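Local coordinates for CRISPR-associated protein, Cse2 family (Meiothermus ruber, PDB 3WA8) that probably binds crRNA as the small CasB (Cse2) subunit of a type I-E CRISPR Cascade complex and helps stabilise the R-loop formed on target DNA, at residues A28-G33 and L71-V76; I63-V68 and E164-L169; Q12-Y17 and P43-F48. All coordinates share one frame; numbering follows the deposited sequence.

Contact 1: residues A28-G33 and L71-V76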
loop_
_atom_site.group_PDB
_atom_site.type_symbol
_atom_site.label_atom_id
_atom_site.label_comp_id
_atom_site.label_asym_id
_atom_site.label_seq_id
_atom_site.Cartn_x
_atom_site.Cartn_y
_atom_site.Cartn_z
ATOM N N ALA A 28 -0.870 -3.021 -17.983
ATOM C CA ALA A 28 0.264 -3.821 -18.392
ATOM C C ALA A 28 1.553 -3.074 -18.085
ATOM O O ALA A 28 2.443 -3.648 -17.465
ATOM C CB ALA A 28 0.172 -4.205 -19.857
ATOM N N ARG A 29 1.626 -1.796 -18.479
ATOM C CA ARG A 29 2.780 -0.961 -18.190
ATOM C C ARG A 29 3.017 -0.798 -16.686
ATOM O O ARG A 29 4.144 -1.050 -16.192
ATOM C CB ARG A 29 2.615 0.396 -18.788
ATOM C CG ARG A 29 2.821 0.430 -20.260
ATOM C CD ARG A 29 3.083 1.868 -20.739
ATOM N NE ARG A 29 4.082 1.738 -21.759
ATOM C CZ ARG A 29 5.376 1.911 -21.570
ATOM N NH1 ARG A 29 5.853 2.323 -20.406
ATOM N NH2 ARG A 29 6.196 1.696 -22.572
ATOM N N MET A 30 1.954 -0.411 -15.968
ATOM C CA MET A 30 2.016 -0.233 -14.505
ATOM C C MET A 30 2.590 -1.485 -13.838
ATOM O O MET A 30 3.452 -1.388 -12.960
ATOM C CB MET A 30 0.645 0.097 -13.911
ATOM C CG MET A 30 0.063 1.464 -14.297
ATOM S SD MET A 30 -1.686 1.584 -13.774
ATOM C CE MET A 30 -2.217 3.098 -14.553
ATOM N N ARG A 31 2.133 -2.655 -14.304
ATOM C CA ARG A 31 2.590 -3.947 -13.797
ATOM C C ARG A 31 4.062 -4.160 -14.107
ATOM O O ARG A 31 4.842 -4.527 -13.227
ATOM C CB ARG A 31 1.776 -5.066 -14.422
ATOM C CG ARG A 31 0.710 -5.684 -13.557
ATOM C CD ARG A 31 -0.009 -6.693 -14.432
ATOM N NE ARG A 31 -1.292 -6.194 -14.889
ATOM C CZ ARG A 31 -1.759 -6.370 -16.111
ATOM N NH1 ARG A 31 -1.040 -6.988 -17.038
ATOM N NH2 ARG A 31 -2.954 -5.902 -16.436
ATOM N N ARG A 32 4.419 -3.916 -15.367
ATOM C CA ARG A 32 5.795 -4.033 -15.862
ATOM C C ARG A 32 6.814 -3.156 -15.106
ATOM O O ARG A 32 7.938 -3.595 -14.877
ATOM C CB ARG A 32 5.844 -3.724 -17.355
ATOM C CG ARG A 32 7.233 -3.803 -17.904
ATOM C CD ARG A 32 7.283 -4.287 -19.341
ATOM N NE ARG A 32 8.388 -5.248 -19.494
ATOM C CZ ARG A 32 8.896 -5.613 -20.672
ATOM N NH1 ARG A 32 8.392 -5.094 -21.793
ATOM N NH2 ARG A 32 9.905 -6.493 -20.737
ATOM N N GLY A 33 6.410 -1.940 -14.716
ATOM C CA GLY A 33 7.262 -1.037 -13.978
ATOM C C GLY A 33 7.576 -1.452 -12.549
ATOM O O GLY A 33 8.408 -0.841 -11.892
ATOM N N LEU A 71 1.166 -2.116 -7.936
ATOM C CA LEU A 71 0.604 -3.092 -7.027
ATOM C C LEU A 71 -0.894 -3.150 -7.248
ATOM O O LEU A 71 -1.486 -4.229 -7.286
ATOM C CB LEU A 71 0.909 -2.753 -5.578
ATOM C CG LEU A 71 2.385 -2.900 -5.213
ATOM C CD1 LEU A 71 2.758 -2.219 -3.863
ATOM C CD2 LEU A 71 2.784 -4.361 -5.279
ATOM N N TRP A 72 -1.494 -1.978 -7.421
ATOM C CA TRP A 72 -2.917 -1.894 -7.555
ATOM C C TRP A 72 -3.274 -2.629 -8.837
ATOM O O TRP A 72 -4.223 -3.409 -8.884
ATOM C CB TRP A 72 -3.354 -0.431 -7.583
ATOM C CG TRP A 72 -4.729 -0.269 -8.062
ATOM C CD1 TRP A 72 -5.863 -0.494 -7.351
ATOM C CD2 TRP A 72 -5.146 0.102 -9.388
ATOM N NE1 TRP A 72 -6.969 -0.299 -8.157
ATOM C CE2 TRP A 72 -6.550 0.075 -9.408
ATOM C CE3 TRP A 72 -4.465 0.443 -10.562
ATOM C CZ2 TRP A 72 -7.294 0.406 -10.548
ATOM C CZ3 TRP A 72 -5.215 0.770 -11.706
ATOM C CH2 TRP A 72 -6.606 0.746 -11.685
ATOM N N ALA A 73 -2.470 -2.399 -9.874
ATOM C CA ALA A 73 -2.695 -2.986 -11.197
ATOM C C ALA A 73 -2.521 -4.498 -11.147
ATOM O O ALA A 73 -2.847 -5.193 -12.091
ATOM C CB ALA A 73 -1.741 -2.373 -12.170
ATOM N N SER A 74 -2.010 -5.004 -10.029
ATOM C CA SER A 74 -1.769 -6.437 -9.869
ATOM C C SER A 74 -2.820 -7.095 -9.022
ATOM O O SER A 74 -2.847 -8.316 -8.904
ATOM C CB SER A 74 -0.428 -6.683 -9.195
ATOM O OG SER A 74 0.615 -6.254 -10.022
ATOM N N THR A 75 -3.693 -6.297 -8.428
ATOM C CA THR A 75 -4.569 -6.831 -7.397
ATOM C C THR A 75 -5.489 -7.976 -7.801
ATOM O O THR A 75 -5.833 -8.153 -8.949
ATOM C CB THR A 75 -5.394 -5.750 -6.694
ATOM O OG1 THR A 75 -6.015 -6.356 -5.548
ATOM C CG2 THR A 75 -6.466 -5.169 -7.632
ATOM N N VAL A 76 -5.908 -8.726 -6.806
ATOM C CA VAL A 76 -6.723 -9.902 -7.011
ATOM C C VAL A 76 -7.811 -9.954 -5.933
ATOM O O VAL A 76 -8.689 -10.820 -5.966
ATOM C CB VAL A 76 -5.812 -11.165 -6.992
ATOM C CG1 VAL A 76 -6.450 -12.315 -6.265
ATOM C CG2 VAL A 76 -5.426 -11.552 -8.401
#

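Contact 2: residues I63-V68 and E164-L169. With HG (mercury (II) ion), chain C.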
loop_
_atom_site.group_PDB
_atom_site.type_symbol
_atom_site.label_atom_id
_atom_site.label_comp_id
_atom_site.label_asym_id
_atom_site.label_seq_id
_atom_site.Cartn_x
_atom_site.Cartn_y
_atom_site.Cartn_z
ATOM N N ILE A 63 8.526 7.318 -7.240
ATOM C CA ILE A 63 8.607 5.910 -6.930
ATOM C C ILE A 63 7.306 5.459 -6.225
ATOM O O ILE A 63 6.714 4.443 -6.578
ATOM C CB ILE A 63 9.852 5.592 -6.119
ATOM C CG1 ILE A 63 11.072 5.706 -7.009
ATOM C CG2 ILE A 63 9.806 4.179 -5.549
ATOM C CD1 ILE A 63 12.368 6.036 -6.246
ATOM N N CYS A 64 6.833 6.224 -5.257
ATOM C CA CYS A 64 5.703 5.769 -4.484
ATOM C C CYS A 64 4.458 5.639 -5.362
ATOM O O CYS A 64 3.881 4.536 -5.450
ATOM C CB CYS A 64 5.522 6.634 -3.236
ATOM S SG CYS A 64 7.005 6.565 -2.096
ATOM N N TYR A 65 4.084 6.719 -6.067
ATOM C CA TYR A 65 2.969 6.669 -7.030
ATOM C C TYR A 65 3.015 5.480 -7.964
ATOM O O TYR A 65 2.034 4.737 -8.100
ATOM C CB TYR A 65 2.901 7.937 -7.864
ATOM C CG TYR A 65 2.123 9.025 -7.179
ATOM C CD1 TYR A 65 2.702 9.765 -6.168
ATOM C CD2 TYR A 65 0.799 9.295 -7.518
ATOM C CE1 TYR A 65 2.015 10.725 -5.515
ATOM C CE2 TYR A 65 0.070 10.299 -6.853
ATOM C CZ TYR A 65 0.700 11.005 -5.846
ATOM O OH TYR A 65 0.072 12.024 -5.145
ATOM N N TYR A 66 4.144 5.299 -8.622
ATOM C CA TYR A 66 4.247 4.251 -9.616
ATOM C C TYR A 66 4.152 2.890 -8.983
ATOM O O TYR A 66 3.476 2.009 -9.504
ATOM C CB TYR A 66 5.530 4.384 -10.435
ATOM C CG TYR A 66 5.339 5.165 -11.701
ATOM C CD1 TYR A 66 5.882 6.448 -11.849
ATOM C CD2 TYR A 66 4.582 4.646 -12.748
ATOM C CE1 TYR A 66 5.718 7.163 -13.022
ATOM C CE2 TYR A 66 4.407 5.354 -13.921
ATOM C CZ TYR A 66 4.979 6.613 -14.043
ATOM O OH TYR A 66 4.788 7.308 -15.204
ATOM N N LEU A 67 4.828 2.711 -7.854
ATOM C CA LEU A 67 4.739 1.468 -7.108
ATOM C C LEU A 67 3.277 1.204 -6.736
ATOM O O LEU A 67 2.798 0.091 -6.892
ATOM C CB LEU A 67 5.583 1.545 -5.845
ATOM C CG LEU A 67 5.696 0.301 -4.973
ATOM C CD1 LEU A 67 6.398 -0.787 -5.714
ATOM C CD2 LEU A 67 6.482 0.631 -3.731
ATOM N N VAL A 68 2.549 2.202 -6.259
ATOM C CA VAL A 68 1.195 1.882 -5.840
ATOM C C VAL A 68 0.377 1.528 -7.073
ATOM O O VAL A 68 -0.464 0.602 -7.043
ATOM C CB VAL A 68 0.509 2.978 -4.969
ATOM C CG1 VAL A 68 -0.957 2.714 -4.853
ATOM C CG2 VAL A 68 1.094 2.990 -3.584
ATOM N N GLU A 164 -4.556 5.166 1.399
ATOM C CA GLU A 164 -3.797 5.288 2.642
ATOM C C GLU A 164 -2.380 4.726 2.447
ATOM O O GLU A 164 -1.416 5.311 2.955
ATOM C CB GLU A 164 -4.523 4.653 3.834
ATOM C CG GLU A 164 -5.495 5.588 4.577
ATOM C CD GLU A 164 -6.952 5.624 3.985
ATOM O OE1 GLU A 164 -7.165 5.185 2.816
ATOM O OE2 GLU A 164 -7.885 6.108 4.696
ATOM N N LEU A 165 -2.246 3.630 1.690
ATOM C CA LEU A 165 -0.926 3.063 1.451
ATOM C C LEU A 165 -0.000 4.115 0.815
ATOM O O LEU A 165 1.129 4.377 1.304
ATOM C CB LEU A 165 -0.988 1.797 0.604
ATOM C CG LEU A 165 0.360 1.054 0.477
ATOM C CD1 LEU A 165 0.824 0.518 1.819
ATOM C CD2 LEU A 165 0.288 -0.110 -0.520
ATOM N N LEU A 166 -0.492 4.766 -0.239
ATOM C CA LEU A 166 0.317 5.763 -0.927
ATOM C C LEU A 166 0.719 6.913 -0.002
ATOM O O LEU A 166 1.898 7.268 0.061
ATOM C CB LEU A 166 -0.388 6.260 -2.190
ATOM C CG LEU A 166 0.270 7.417 -2.922
ATOM C CD1 LEU A 166 1.680 7.047 -3.410
ATOM C CD2 LEU A 166 -0.632 7.857 -4.041
ATOM N N ARG A 167 -0.256 7.470 0.714
ATOM C CA ARG A 167 0.013 8.523 1.692
ATOM C C ARG A 167 1.103 8.068 2.674
ATOM O O ARG A 167 2.017 8.833 3.011
ATOM C CB ARG A 167 -1.283 8.914 2.426
ATOM C CG ARG A 167 -1.137 9.826 3.675
ATOM C CD ARG A 167 -2.287 9.608 4.726
ATOM N NE ARG A 167 -1.752 9.267 6.063
ATOM C CZ ARG A 167 -1.901 10.002 7.187
ATOM N NH1 ARG A 167 -2.612 11.135 7.192
ATOM N NH2 ARG A 167 -1.347 9.595 8.340
ATOM N N ASP A 168 1.015 6.807 3.102
ATOM C CA ASP A 168 1.936 6.273 4.093
ATOM C C ASP A 168 3.322 6.095 3.503
ATOM O O ASP A 168 4.305 6.573 4.086
ATOM C CB ASP A 168 1.410 4.975 4.699
ATOM C CG ASP A 168 0.417 5.215 5.831
ATOM O OD1 ASP A 168 0.348 6.347 6.359
ATOM O OD2 ASP A 168 -0.317 4.268 6.188
ATOM N N LEU A 169 3.407 5.451 2.342
ATOM C CA LEU A 169 4.679 5.389 1.648
ATOM C C LEU A 169 5.274 6.770 1.430
ATOM O O LEU A 169 6.473 6.942 1.597
ATOM C CB LEU A 169 4.555 4.670 0.327
ATOM C CG LEU A 169 4.156 3.204 0.448
ATOM C CD1 LEU A 169 4.049 2.593 -0.940
ATOM C CD2 LEU A 169 5.164 2.434 1.297
HETATM HG HG HG C . 7.711 3.887 -2.079
#

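Contact 3: residues Q12-Y17 and P43-F48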
loop_
_atom_site.group_PDB
_atom_site.type_symbol
_atom_site.label_atom_id
_atom_site.label_comp_id
_atom_site.label_asym_id
_atom_site.label_seq_id
_atom_site.Cartn_x
_atom_site.Cartn_y
_atom_site.Cartn_z
ATOM N N GLN A 12 -6.305 9.804 -2.545
ATOM C CA GLN A 12 -7.628 9.337 -2.924
ATOM C C GLN A 12 -7.884 9.699 -4.376
ATOM O O GLN A 12 -8.217 8.848 -5.169
ATOM C CB GLN A 12 -8.730 9.944 -2.044
ATOM C CG GLN A 12 -8.799 9.363 -0.659
ATOM C CD GLN A 12 -9.938 9.913 0.176
ATOM O OE1 GLN A 12 -10.440 11.046 -0.017
ATOM N NE2 GLN A 12 -10.358 9.102 1.129
ATOM N N ALA A 13 -7.714 10.962 -4.728
ATOM C CA ALA A 13 -7.993 11.382 -6.081
ATOM C C ALA A 13 -7.199 10.519 -7.050
ATOM O O ALA A 13 -7.694 10.143 -8.112
ATOM C CB ALA A 13 -7.650 12.824 -6.263
ATOM N N PHE A 14 -5.977 10.177 -6.673
ATOM C CA PHE A 14 -5.132 9.460 -7.576
ATOM C C PHE A 14 -5.706 8.076 -7.850
ATOM O O PHE A 14 -5.818 7.642 -9.011
ATOM C CB PHE A 14 -3.721 9.373 -7.005
ATOM C CG PHE A 14 -2.787 8.533 -7.828
ATOM C CD1 PHE A 14 -2.406 8.940 -9.117
ATOM C CD2 PHE A 14 -2.296 7.327 -7.324
ATOM C CE1 PHE A 14 -1.543 8.147 -9.892
ATOM C CE2 PHE A 14 -1.435 6.547 -8.078
ATOM C CZ PHE A 14 -1.054 6.955 -9.369
ATOM N N VAL A 15 -6.068 7.386 -6.778
ATOM C CA VAL A 15 -6.589 6.037 -6.879
ATOM C C VAL A 15 -7.914 6.013 -7.643
ATOM O O VAL A 15 -8.065 5.222 -8.554
ATOM C CB VAL A 15 -6.699 5.411 -5.476
ATOM C CG1 VAL A 15 -7.600 4.164 -5.477
ATOM C CG2 VAL A 15 -5.281 5.100 -4.959
ATOM N N ARG A 16 -8.849 6.885 -7.302
ATOM C CA ARG A 16 -10.060 7.047 -8.094
ATOM C C ARG A 16 -9.762 7.168 -9.600
ATOM O O ARG A 16 -10.428 6.543 -10.426
ATOM C CB ARG A 16 -10.842 8.265 -7.596
ATOM C CG ARG A 16 -12.118 8.633 -8.378
ATOM C CD ARG A 16 -13.074 9.513 -7.502
ATOM N NE ARG A 16 -12.908 9.163 -6.072
ATOM C CZ ARG A 16 -13.525 9.739 -5.031
ATOM N NH1 ARG A 16 -14.406 10.733 -5.215
ATOM N NH2 ARG A 16 -13.248 9.308 -3.791
ATOM N N TYR A 17 -8.750 7.955 -9.945
ATOM C CA TYR A 17 -8.412 8.255 -11.328
ATOM C C TYR A 17 -7.927 6.993 -12.017
ATOM O O TYR A 17 -8.349 6.698 -13.138
ATOM C CB TYR A 17 -7.358 9.357 -11.305
ATOM C CG TYR A 17 -6.733 9.867 -12.592
ATOM C CD1 TYR A 17 -7.252 10.964 -13.287
ATOM C CD2 TYR A 17 -5.534 9.320 -13.039
ATOM C CE1 TYR A 17 -6.599 11.453 -14.465
ATOM C CE2 TYR A 17 -4.880 9.775 -14.170
ATOM C CZ TYR A 17 -5.394 10.831 -14.894
ATOM O OH TYR A 17 -4.662 11.232 -16.023
ATOM N N PRO A 43 1.663 7.426 -19.388
ATOM C CA PRO A 43 1.161 8.804 -19.577
ATOM C C PRO A 43 0.121 9.141 -18.540
ATOM O O PRO A 43 0.213 10.173 -17.896
ATOM C CB PRO A 43 0.531 8.773 -20.961
ATOM C CG PRO A 43 1.287 7.752 -21.687
ATOM C CD PRO A 43 1.621 6.666 -20.645
ATOM N N LEU A 44 -0.839 8.247 -18.353
ATOM C CA LEU A 44 -1.817 8.378 -17.279
ATOM C C LEU A 44 -1.245 8.898 -15.942
ATOM O O LEU A 44 -1.708 9.916 -15.387
ATOM C CB LEU A 44 -2.490 7.027 -17.042
ATOM C CG LEU A 44 -3.861 7.137 -16.373
ATOM C CD1 LEU A 44 -4.796 8.072 -17.187
ATOM C CD2 LEU A 44 -4.481 5.766 -16.187
ATOM N N VAL A 45 -0.238 8.193 -15.437
ATOM C CA VAL A 45 0.389 8.529 -14.161
ATOM C C VAL A 45 1.160 9.820 -14.273
ATOM O O VAL A 45 0.975 10.718 -13.448
ATOM C CB VAL A 45 1.324 7.418 -13.731
ATOM C CG1 VAL A 45 2.178 7.860 -12.565
ATOM C CG2 VAL A 45 0.504 6.151 -13.420
ATOM N N GLU A 46 1.990 9.916 -15.316
ATOM C CA GLU A 46 2.760 11.122 -15.616
ATOM C C GLU A 46 1.878 12.368 -15.656
ATOM O O GLU A 46 2.245 13.430 -15.133
ATOM C CB GLU A 46 3.468 10.969 -16.952
ATOM C CG GLU A 46 4.573 9.950 -16.950
ATOM C CD GLU A 46 5.691 10.305 -16.012
ATOM O OE1 GLU A 46 5.955 11.511 -15.848
ATOM O OE2 GLU A 46 6.312 9.387 -15.440
ATOM N N GLY A 47 0.725 12.221 -16.301
ATOM C CA GLY A 47 -0.272 13.252 -16.345
ATOM C C GLY A 47 -0.633 13.706 -14.953
ATOM O O GLY A 47 -0.684 14.915 -14.673
ATOM N N PHE A 48 -0.878 12.743 -14.068
ATOM C CA PHE A 48 -1.363 13.082 -12.740
ATOM C C PHE A 48 -0.253 13.759 -11.962
ATOM O O PHE A 48 -0.476 14.805 -11.347
ATOM C CB PHE A 48 -1.892 11.849 -12.028
ATOM C CG PHE A 48 -2.609 12.146 -10.759
ATOM C CD1 PHE A 48 -3.991 12.287 -10.744
ATOM C CD2 PHE A 48 -1.912 12.270 -9.563
ATOM C CE1 PHE A 48 -4.675 12.563 -9.564
ATOM C CE2 PHE A 48 -2.591 12.555 -8.365
ATOM C CZ PHE A 48 -3.976 12.699 -8.373
#

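Contact 1: residues A28-G33 and L71-V76
Arg31 and Ala73 bring the two backbones closest, with their CA atoms 6.0 Å apart, where helix 24-32 meets the type I turn from Trp72 to Thr75. The methyl of Ala73 points into the contact. It meets the base of the Met30 side chain, with Ala73 CB 3.9 Å from Met30 CB. The methionine CG stands beside the backbone N (chi1 -68°), and the chain is extended from there, which carries the sulfur to the indole of Trp72. Met30 SD comes within 4.2 Å of Trp72 CZ3. It lies 88° off the normal of the six-membered ring, so this is a Met-aromatic contact at the ring edge, not over a face.

Arg31 works on the more exposed side. Its aliphatic part passes Ser74, with Arg31 CG 3.6 Å from Ser74 OG. The chain then bends, and Arg31 NE gives a weak hydrogen bond to Ala73 O at 3.4 Å. The N-H points fairly straight at the oxygen (156°), which lies at the edge of the guanidinium and in its plane. Ser74 OG has its own partner, the backbone O of Gly70. Trp72 NE1 is hydrogen-bonded to Glu80.

The contact is plain packing between a helix and a turn. It is apolar around Met30, with one weak polar bond at Arg31. Leu18 of helix 10-21 covers both Met30 and Trp72, and Trp162 meets the Trp72 ring edge-to-face. On helix 59-72, Leu71 faces helix 141-154.

Contact 2: residues I63-V68 and E164-L169
Cys64 SG binds a mercury (II) ion at 2.8 Å and lies beside Leu169, with Cys64 SG 3.9 Å from Leu169 CB. The ion is probably a heavy atom added for structure solution, so the site need not reflect a natural metal. Leu67 CD2 and Leu169 CD1 lie near it and give it an apolar surround. Leu169 O is close to the sulfur too, but its hydrogen bond comes from Trp60 NE1.

The rest of the contact is apolar. Two helices run nearly antiparallel, with 152° between their directions and axes 9.4 Å apart at closest. Leu166 has the largest buried area of any residue here, and its two methyls do different work. Leu166 CD1 lies against the backbone of the facing helix, 3.6 Å from Tyr65 N, and also touches Cys64 CB. Leu166 CD2 sits over one face of the Tyr65 ring, 3.9 Å from its centroid and 14° off the normal. This is a CH-pi contact. CG of Leu166 is anti to its backbone N (chi1 173°), which turns both methyls toward helix 59-72.

Val68 uses a single methyl for three leucines. Val68 CG2 is 3.9 Å from Leu166 CB and 4.0 Å from Leu169 CD1, and it also reaches Leu165 CD2. Leu67 CD2 meets Leu169 CD1 at 4.2 Å, the two side chains crossing at about a right angle.

All the touching residues are buried, so this is a core helix pair of an all-helical fold. Helix 141-154 closes one flank, where Leu145 touches both Leu67 and Leu169. On another flank helix 10-21 contributes Phe14, which packs on Leu166 and meets Tyr65 edge-to-face, and helix 43-49 packs on Tyr65 and Tyr66.

Contact 3: residues Q12-Y17 and P43-F48
Phe14, Tyr17 and Phe48 form an aromatic cluster that carries most of this contact. The ring of Phe48 enters between the two rings of helix 10-21. Phe14 turns an edge to the face of Phe48, with centroids 5.0 Å apart and planes at 61°. Its leading atom is Phe14 CD1, 3.4 Å from Phe48 CD2. Phe48 in turn offers an edge to the face of Tyr17, with centroids 5.4 Å apart and planes at 55°. Here Phe48 CD1 stands over the Tyr17 ring, offset toward its rim. Phe48 thus gives a face to one partner and an edge to the other. Its CG is anti to the backbone N (chi1 -170°), which extends the ring across to helix 10-21.

Aliphatic contacts flank the cluster. Leu44 CD1 lies 3.5 Å from Tyr17 CE2, the two side chains passing in opposite directions. Ala13 CB touches the far end of Phe48 at CZ, 4.2 Å away. Val45 CG2 meets the edge of the Phe14 ring at Phe14 CZ, 4.4 Å away.

One polar bond joins the segments. Tyr17 OH makes a weak hydrogen bond to Leu44 O at 3.3 Å, and the same hydroxyl has a second weak partner in Arg51.

With an alanine here in place of Phe48, a gap is likely to open between Phe14 and Tyr17; Tyr17 would lose the edge over its face and Phe14 the face its edge meets, though Phe14 would keep Tyr65.

The two helices run nearly antiparallel, with axes 11.2 Å apart at closest, a spacing wide enough to hold rings between them. On helix 162-170, Trp162 lies against Val15 and Ser163 against Gln12, while Tyr65 of helix 59-72 touches Phe48. Leu44 also packs on Asp26 of helix 24-32.

Contact 2 is the core of the set, its centre about 6 Å from the centre of the chain, and wholly buried. Its chemistry is mostly aliphatic, with one tyrosine face and a mercury-bound cysteine. Contacts 1 and 3 lie farther out and are partly buried. Each adds one weak polar bond to a backbone carbonyl, from an arginine in contact 1 and a tyrosine in contact 3. Contact 3 is the aromatic one. Contacts 1 and 2 both use helix 59-72, at successive parts of its length. Contacts 2 and 3 touch directly, and Tyr66 OH is probably hydrogen-bonded to Glu46 OE2. Contacts 1 and 3 meet where the methyl of Met30 packs on Leu44 and Val45.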